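Local coordinates for kinesin-like protein KIF19 (Mus musculus, PDB 5GSZ) that walks toward microtubule plus ends as a kinesin-8 motor and depolymerizes microtubules at ciliary tips, thereby regulating the length of motile cilia, at residues Thr99-Gly104 / Arg305-Ser310. Residues are numbered along the deposited sequence; the frame is centred on the assembly and turned at random.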
ATOM      1  N   THR A  99       3.456   8.243  -0.274  1.00 46.55           N
ATOM      2  CA  THR A  99       2.445   7.197  -0.338  1.00 45.18           C
ATOM      3  C   THR A  99       3.089   5.822  -0.392  1.00 45.92           C
ATOM      4  O   THR A  99       3.997   5.587  -1.193  1.00 45.05           O
ATOM      5  CB  THR A  99       1.551   7.374  -1.557  1.00 42.10           C
ATOM      6  OG1 THR A  99       0.896   8.647  -1.481  1.00 41.05           O
ATOM      7  CG2 THR A  99       0.527   6.260  -1.587  1.00 43.97           C
ATOM      8  N   VAL A 100       2.586   4.910   0.434  1.00 46.31           N
ATOM      9  CA  VAL A 100       3.086   3.544   0.494  1.00 44.97           C
ATOM     10  C   VAL A 100       1.916   2.589   0.261  1.00 43.99           C
ATOM     11  O   VAL A 100       0.940   2.594   1.025  1.00 40.08           O
ATOM     12  CB  VAL A 100       3.769   3.248   1.837  1.00 42.93           C
ATOM     13  CG1 VAL A 100       4.678   2.060   1.686  1.00 41.59           C
ATOM     14  CG2 VAL A 100       4.513   4.461   2.332  1.00 43.89           C
ATOM     15  N   PHE A 101       2.028   1.765  -0.783  1.00 40.76           N
ATOM     16  CA  PHE A 101       1.064   0.717  -1.087  1.00 42.05           C
ATOM     17  C   PHE A 101       1.618  -0.649  -0.745  1.00 42.92           C
ATOM     18  O   PHE A 101       2.748  -0.980  -1.122  1.00 44.54           O
ATOM     19  CB  PHE A 101       0.715   0.659  -2.569  1.00 41.04           C
ATOM     20  CG  PHE A 101       0.224   1.922  -3.113  1.00 43.41           C
ATOM     21  CD1 PHE A 101      -1.098   2.305  -2.919  1.00 45.57           C
ATOM     22  CD2 PHE A 101       1.065   2.726  -3.857  1.00 45.20           C
ATOM     23  CE1 PHE A 101      -1.579   3.495  -3.453  1.00 46.00           C
ATOM     24  CE2 PHE A 101       0.609   3.918  -4.388  1.00 45.52           C
ATOM     25  CZ  PHE A 101      -0.717   4.306  -4.189  1.00 47.91           C
ATOM     26  N   ALA A 102       0.786  -1.457  -0.103  1.00 35.83           N
ATOM     27  CA  ALA A 102       0.952  -2.904  -0.101  1.00 39.70           C
ATOM     28  C   ALA A 102       0.077  -3.476  -1.206  1.00 38.45           C
ATOM     29  O   ALA A 102      -1.150  -3.335  -1.161  1.00 40.82           O
ATOM     30  CB  ALA A 102       0.580  -3.509   1.251  1.00 38.13           C
ATOM     31  N   TYR A 103       0.705  -4.114  -2.189  1.00 39.06           N
ATOM     32  CA  TYR A 103      -0.002  -4.664  -3.337  1.00 41.34           C
ATOM     33  C   TYR A 103       0.278  -6.163  -3.458  1.00 44.48           C
ATOM     34  O   TYR A 103       1.374  -6.644  -3.151  1.00 43.22           O
ATOM     35  CB  TYR A 103       0.408  -3.913  -4.632  1.00 40.70           C
ATOM     36  CG  TYR A 103      -0.077  -4.511  -5.945  1.00 45.90           C
ATOM     37  CD1 TYR A 103       0.561  -5.598  -6.519  1.00 40.08           C
ATOM     38  CD2 TYR A 103      -1.177  -3.964  -6.618  1.00 45.57           C
ATOM     39  CE1 TYR A 103       0.122  -6.131  -7.721  1.00 45.10           C
ATOM     40  CE2 TYR A 103      -1.624  -4.490  -7.814  1.00 48.83           C
ATOM     41  CZ  TYR A 103      -0.972  -5.577  -8.369  1.00 51.82           C
ATOM     42  OH  TYR A 103      -1.419  -6.095  -9.572  1.00 50.26           O
ATOM     43  N   GLY A 104      -0.716  -6.899  -3.938  1.00 41.92           N
ATOM     44  CA  GLY A 104      -0.531  -8.294  -4.243  1.00 41.31           C
ATOM     45  C   GLY A 104      -1.795  -9.087  -4.016  1.00 41.53           C
ATOM     46  O   GLY A 104      -2.785  -8.589  -3.473  1.00 42.75           O
ATOM     47  N   ARG A 305      -9.496   9.956  -5.946  1.00 50.79           N
ATOM     48  CA  ARG A 305      -9.846  11.300  -5.496  1.00 55.70           C
ATOM     49  C   ARG A 305      -9.151  11.635  -4.180  1.00 53.60           C
ATOM     50  O   ARG A 305      -8.629  12.740  -4.014  1.00 56.44           O
ATOM     51  CB  ARG A 305     -11.372  11.441  -5.371  1.00 60.13           C
ATOM     52  CG  ARG A 305     -12.092  11.678  -6.718  1.00 62.26           C
ATOM     53  CD  ARG A 305     -13.510  11.067  -6.778  1.00 63.93           C
ATOM     54  NE  ARG A 305     -14.467  11.697  -5.869  1.00 69.19           N
ATOM     55  CZ  ARG A 305     -15.664  11.192  -5.572  1.00 76.04           C
ATOM     56  NH1 ARG A 305     -16.057  10.038  -6.106  1.00 72.36           N
ATOM     57  NH2 ARG A 305     -16.466  11.832  -4.726  1.00 78.67           N
ATOM     58  N   LEU A 306      -9.092  10.677  -3.247  1.00 56.86           N
ATOM     59  CA  LEU A 306      -8.418  10.942  -1.976  1.00 56.44           C
ATOM     60  C   LEU A 306      -6.930  11.226  -2.172  1.00 50.21           C
ATOM     61  O   LEU A 306      -6.360  12.055  -1.460  1.00 51.81           O
ATOM     62  CB  LEU A 306      -8.619   9.770  -1.013  1.00 53.96           C
ATOM     63  CG  LEU A 306      -7.739   9.799   0.235  1.00 60.17           C
ATOM     64  CD1 LEU A 306      -8.158  10.984   1.076  1.00 66.17           C
ATOM     65  CD2 LEU A 306      -7.828   8.526   1.074  1.00 54.07           C
ATOM     66  N   LEU A 307      -6.293  10.574  -3.133  1.00 49.72           N
ATOM     67  CA  LEU A 307      -4.862  10.709  -3.343  1.00 53.84           C
ATOM     68  C   LEU A 307      -4.491  11.796  -4.350  1.00 59.89           C
ATOM     69  O   LEU A 307      -3.302  11.962  -4.630  1.00 61.84           O
ATOM     70  CB  LEU A 307      -4.275   9.366  -3.790  1.00 51.56           C
ATOM     71  CG  LEU A 307      -4.321   8.234  -2.758  1.00 51.02           C
ATOM     72  CD1 LEU A 307      -3.551   7.039  -3.242  1.00 48.10           C
ATOM     73  CD2 LEU A 307      -3.769   8.681  -1.415  1.00 50.46           C
ATOM     74  N   LYS A 308      -5.471  12.557  -4.857  1.00 64.27           N
ATOM     75  CA  LYS A 308      -5.237  13.490  -5.961  1.00 60.97           C
ATOM     76  C   LYS A 308      -4.203  14.546  -5.604  1.00 66.97           C
ATOM     77  O   LYS A 308      -3.178  14.677  -6.281  1.00 69.94           O
ATOM     78  CB  LYS A 308      -6.544  14.164  -6.374  1.00 61.06           C
ATOM     79  N   ASP A 309      -4.472  15.341  -4.563  1.00 68.34           N
ATOM     80  CA  ASP A 309      -3.558  16.427  -4.222  1.00 67.76           C
ATOM     81  C   ASP A 309      -2.175  15.893  -3.863  1.00 71.36           C
ATOM     82  O   ASP A 309      -1.169  16.575  -4.083  1.00 73.41           O
ATOM     83  CB  ASP A 309      -4.139  17.269  -3.084  1.00 72.57           C
ATOM     84  N   SER A 310      -2.106  14.672  -3.336  1.00 76.70           N
ATOM     85  CA  SER A 310      -0.846  13.973  -3.117  1.00 67.89           C
ATOM     86  C   SER A 310      -0.386  13.367  -4.434  1.00 76.35           C
ATOM     87  O   SER A 310      -0.854  13.793  -5.496  1.00 80.23           O
ATOM     88  CB  SER A 310      -1.014  12.890  -2.047  1.00 66.90           C
ATOM     89  OG  SER A 310      -1.565  13.439  -0.858  1.00 65.93           O
TER
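L307 meets F101 and T99 where helix 302-307 packs on the central mixed β-sheet of the kinesin motor domain, a P-loop NTPase fold. Strand 97-103 is an inner strand of that sheet, flanked in parallel by strands 315-323 and 242-250, and G104, which follows in the chain, is the first residue of the predicted ATP-binding P-loop. Along 305-310, R305 contributes through its backbone: R305 O accepts a backbone hydrogen bond from K308 N (3.3 Å). L306 turns to F247 of strand 242-250. L307 carries the contact. With CG anti to the carbonyl carbon and beside the backbone N (chi1 -66°), it brings CD1 to the F101 ring at the edge, near the ring plane. L307 CD1 lies 4.0 Å from F101 CZ. F101 CE1 is 4.1 Å from the same L307 CD1. L307 CD1 lies 4.5 Å from T99 CG2, a looser touch. L307 also touches F247, so the leucine bears on two neighbouring strands. Past K308 and D309, S310 points its CB toward the strand, and the S310 and T99 CA atoms, 8.0 Å apart, are the nearest CA pair of the two segments. No hydrogen bond joins the segments, and their contact buries just 109 Å² in total. On the strand itself, T99 CG2 sits over one face of the F101 ring, 3.4 Å above its plane and offset toward the rim.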